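Local coordinates for possible acyl-[acyl-carrier protein] desaturase DESA2 (acyl-[acp] desaturase) (stearoyl-acp desaturase) (Mycobacterium tuberculosis, PDB 1ZA0), which may act as an iron-dependent acyl-[acyl-carrier-protein] desaturase in mycobacterial fatty acid biosynthesis, and here holds manganese at its metal site, at residues L72-D77 with A227-Y232. Numbering follows the deposited sequence.
Sequences LLILKD and ADIEAY
I74, in the last turn of helix 63-77, faces I229 in the loop between helices 208-221 and 233-241 with their CA atoms 8.2 Å apart, where a type II beta turn from I229 to Y232 brings the chain to the N-cap of helix 233-241. The CA–CB bonds of both isoleucines are directed toward the other segment. The CG2 methyl of I74 rests 3.8 Å from CD1 of I229, with I229 CG1 equally near, so this branch methyl lies against the last two carbons of the I229 chain. In I74, CG2 stands anti to the backbone N while CG1 turns beside that nitrogen (chi1 -67°), so one branch serves I229 and the other is left for Y232. That second branch meets the phenol end of the ring obliquely: I74 CG1 lies 3.6 Å from Y232 OH, and the ring carbon CZ is 4.1 Å from the same CG1. Within the loop, I229 CG2 sits 3.4 Å above the plane of the Y232 ring, offset toward its rim, so the two side chains of the turn pack on each other and on I74 together. L75 extends the patch, its CD2 methyl approaching D228 OD1 at 4.0 Å, and the L75 side chain also touches Y158 of helix 148-172. Y232 also packs on E70 and I71 of helix 63-77 and makes a cation-pi contact with K235. K76 forms salt bridges with E107 and E189, residues of the manganese site, and the side chain of L75 lies about 9 Å from the bound manganese. With 185 Å² buried and methyl, methylene, phenol and carboxylate groups meeting without a hydrogen bond between the segments, the contact exemplifies a loop probably held to a helix of the ferritin-like desaturase bundle by shape.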
ATOM      1  N   LEU A  72       2.381  -6.591   4.113  1.00 32.28           N
ATOM      2  CA  LEU A  72       2.136  -5.140   4.200  1.00 32.40           C
ATOM      3  C   LEU A  72       3.165  -4.427   5.056  1.00 31.84           C
ATOM      4  O   LEU A  72       3.676  -3.303   4.738  1.00 29.67           O
ATOM      5  CB  LEU A  72       0.754  -4.808   4.768  1.00 32.57           C
ATOM      6  CG  LEU A  72      -0.434  -4.818   3.850  1.00 38.94           C
ATOM      7  CD1 LEU A  72      -1.758  -4.550   4.620  1.00 38.80           C
ATOM      8  CD2 LEU A  72      -0.210  -3.857   2.721  1.00 40.65           C
ATOM      9  N   LEU A  73       3.446  -5.083   6.158  1.00 30.70           N
ATOM     10  CA  LEU A  73       4.370  -4.529   7.122  1.00 31.33           C
ATOM     11  C   LEU A  73       5.759  -4.384   6.526  1.00 30.94           C
ATOM     12  O   LEU A  73       6.422  -3.297   6.654  1.00 30.43           O
ATOM     13  CB  LEU A  73       4.371  -5.387   8.362  1.00 29.78           C
ATOM     14  CG  LEU A  73       5.420  -4.956   9.393  1.00 33.14           C
ATOM     15  CD1 LEU A  73       5.188  -3.478   9.854  1.00 30.61           C
ATOM     16  CD2 LEU A  73       5.467  -5.913  10.546  1.00 33.53           C
ATOM     17  N   ILE A  74       6.200  -5.422   5.808  1.00 32.13           N
ATOM     18  CA  ILE A  74       7.530  -5.394   5.193  1.00 33.55           C
ATOM     19  C   ILE A  74       7.601  -4.255   4.175  1.00 33.43           C
ATOM     20  O   ILE A  74       8.574  -3.507   4.111  1.00 32.91           O
ATOM     21  CB  ILE A  74       7.850  -6.751   4.494  1.00 35.52           C
ATOM     22  CG1 ILE A  74       8.009  -7.898   5.493  1.00 40.69           C
ATOM     23  CG2 ILE A  74       9.098  -6.665   3.590  1.00 40.06           C
ATOM     24  CD1 ILE A  74       9.269  -7.855   6.246  1.00 47.41           C
ATOM     25  N   LEU A  75       6.572  -4.138   3.356  1.00 33.78           N
ATOM     26  CA  LEU A  75       6.518  -3.091   2.319  1.00 34.87           C
ATOM     27  C   LEU A  75       6.455  -1.690   2.946  1.00 35.29           C
ATOM     28  O   LEU A  75       7.138  -0.747   2.514  1.00 37.14           O
ATOM     29  CB  LEU A  75       5.318  -3.316   1.420  1.00 34.49           C
ATOM     30  CG  LEU A  75       5.351  -4.553   0.507  1.00 37.50           C
ATOM     31  CD1 LEU A  75       4.118  -4.625  -0.348  1.00 38.80           C
ATOM     32  CD2 LEU A  75       6.670  -4.571  -0.362  1.00 40.35           C
ATOM     33  N   LYS A  76       5.642  -1.555   3.986  1.00 36.03           N
ATOM     34  CA  LYS A  76       5.467  -0.248   4.616  1.00 36.77           C
ATOM     35  C   LYS A  76       6.752   0.206   5.350  1.00 37.48           C
ATOM     36  O   LYS A  76       7.031   1.384   5.388  1.00 36.45           O
ATOM     37  CB  LYS A  76       4.285  -0.228   5.588  1.00 36.66           C
ATOM     38  CG  LYS A  76       2.898  -0.433   4.926  1.00 38.71           C
ATOM     39  CD  LYS A  76       2.290   0.760   4.414  1.00 35.96           C
ATOM     40  CE  LYS A  76       0.909   0.414   3.767  1.00 34.14           C
ATOM     41  NZ  LYS A  76       0.568   1.676   3.130  1.00 30.57           N
ATOM     42  N   ASP A  77       7.462  -0.727   5.970  1.00 38.07           N
ATOM     43  CA  ASP A  77       8.753  -0.418   6.626  1.00 39.92           C
ATOM     44  C   ASP A  77       9.841   0.059   5.607  1.00 42.56           C
ATOM     45  O   ASP A  77      10.719   0.807   5.971  1.00 43.00           O
ATOM     46  CB  ASP A  77       9.276  -1.636   7.340  1.00 38.58           C
ATOM     47  CG  ASP A  77       8.713  -1.783   8.745  1.00 38.65           C
ATOM     48  OD1 ASP A  77       8.175  -0.788   9.284  1.00 33.31           O
ATOM     49  OD2 ASP A  77       8.831  -2.855   9.397  1.00 38.92           O
ATOM     50  N   ALA A 227       6.502  -9.371  -4.283  1.00 43.18           N
ATOM     51  CA  ALA A 227       7.296 -10.154  -5.249  1.00 46.02           C
ATOM     52  C   ALA A 227       8.837 -10.079  -5.053  1.00 48.65           C
ATOM     53  O   ALA A 227       9.543 -10.982  -5.417  1.00 48.95           O
ATOM     54  CB  ALA A 227       6.941  -9.682  -6.662  1.00 45.94           C
ATOM     55  N   ASP A 228       9.312  -8.964  -4.503  1.00 51.53           N
ATOM     56  CA  ASP A 228      10.724  -8.713  -4.189  1.00 53.98           C
ATOM     57  C   ASP A 228      11.147  -9.219  -2.780  1.00 54.08           C
ATOM     58  O   ASP A 228      12.333  -9.118  -2.424  1.00 54.70           O
ATOM     59  CB  ASP A 228      11.022  -7.187  -4.271  1.00 55.42           C
ATOM     60  CG  ASP A 228      10.157  -6.328  -3.246  1.00 60.02           C
ATOM     61  OD1 ASP A 228       8.903  -6.563  -3.079  1.00 64.17           O
ATOM     62  OD2 ASP A 228      10.655  -5.397  -2.555  1.00 65.97           O
ATOM     63  N   ILE A 229      10.217  -9.773  -1.998  1.00 52.82           N
ATOM     64  CA  ILE A 229      10.557 -10.251  -0.667  1.00 52.09           C
ATOM     65  C   ILE A 229      11.111 -11.686  -0.718  1.00 53.35           C
ATOM     66  O   ILE A 229      10.440 -12.638  -1.106  1.00 51.16           O
ATOM     67  CB  ILE A 229       9.383 -10.157   0.353  1.00 51.82           C
ATOM     68  CG1 ILE A 229       8.779  -8.731   0.410  1.00 49.25           C
ATOM     69  CG2 ILE A 229       9.869 -10.581   1.764  1.00 49.21           C
ATOM     70  CD1 ILE A 229       7.364  -8.718   0.970  1.00 47.16           C
ATOM     71  N   GLU A 230      12.364 -11.772  -0.274  1.00 55.09           N
ATOM     72  CA  GLU A 230      13.128 -12.999  -0.074  1.00 56.51           C
ATOM     73  C   GLU A 230      12.317 -13.990   0.748  1.00 55.67           C
ATOM     74  O   GLU A 230      11.963 -13.674   1.880  1.00 56.83           O
ATOM     75  CB  GLU A 230      14.432 -12.630   0.702  1.00 57.37           C
ATOM     76  CG  GLU A 230      15.446 -13.756   0.849  1.00 61.67           C
ATOM     77  CD  GLU A 230      16.030 -14.081  -0.498  1.00 67.76           C
ATOM     78  OE1 GLU A 230      15.564 -15.060  -1.140  1.00 71.06           O
ATOM     79  OE2 GLU A 230      16.918 -13.308  -0.925  1.00 72.52           O
ATOM     80  N   ALA A 231      11.999 -15.148   0.186  1.00 54.55           N
ATOM     81  CA  ALA A 231      11.472 -16.250   0.989  1.00 54.48           C
ATOM     82  C   ALA A 231      10.005 -16.062   1.393  1.00 54.39           C
ATOM     83  O   ALA A 231       9.565 -16.608   2.399  1.00 53.46           O
ATOM     84  CB  ALA A 231      12.342 -16.456   2.270  1.00 54.74           C
ATOM     85  N   TYR A 232       9.259 -15.281   0.615  1.00 54.28           N
ATOM     86  CA  TYR A 232       7.843 -15.047   0.904  1.00 53.74           C
ATOM     87  C   TYR A 232       6.953 -15.715  -0.151  1.00 53.00           C
ATOM     88  O   TYR A 232       5.758 -15.507  -0.193  1.00 52.38           O
ATOM     89  CB  TYR A 232       7.584 -13.540   1.031  1.00 53.92           C
ATOM     90  CG  TYR A 232       7.549 -13.006   2.457  1.00 52.33           C
ATOM     91  CD1 TYR A 232       8.448 -13.437   3.427  1.00 54.18           C
ATOM     92  CD2 TYR A 232       6.614 -12.041   2.820  1.00 52.50           C
ATOM     93  CE1 TYR A 232       8.404 -12.911   4.742  1.00 57.03           C
ATOM     94  CE2 TYR A 232       6.565 -11.509   4.108  1.00 54.72           C
ATOM     95  CZ  TYR A 232       7.442 -11.946   5.070  1.00 57.45           C
ATOM     96  OH  TYR A 232       7.379 -11.390   6.328  1.00 60.58           O
TER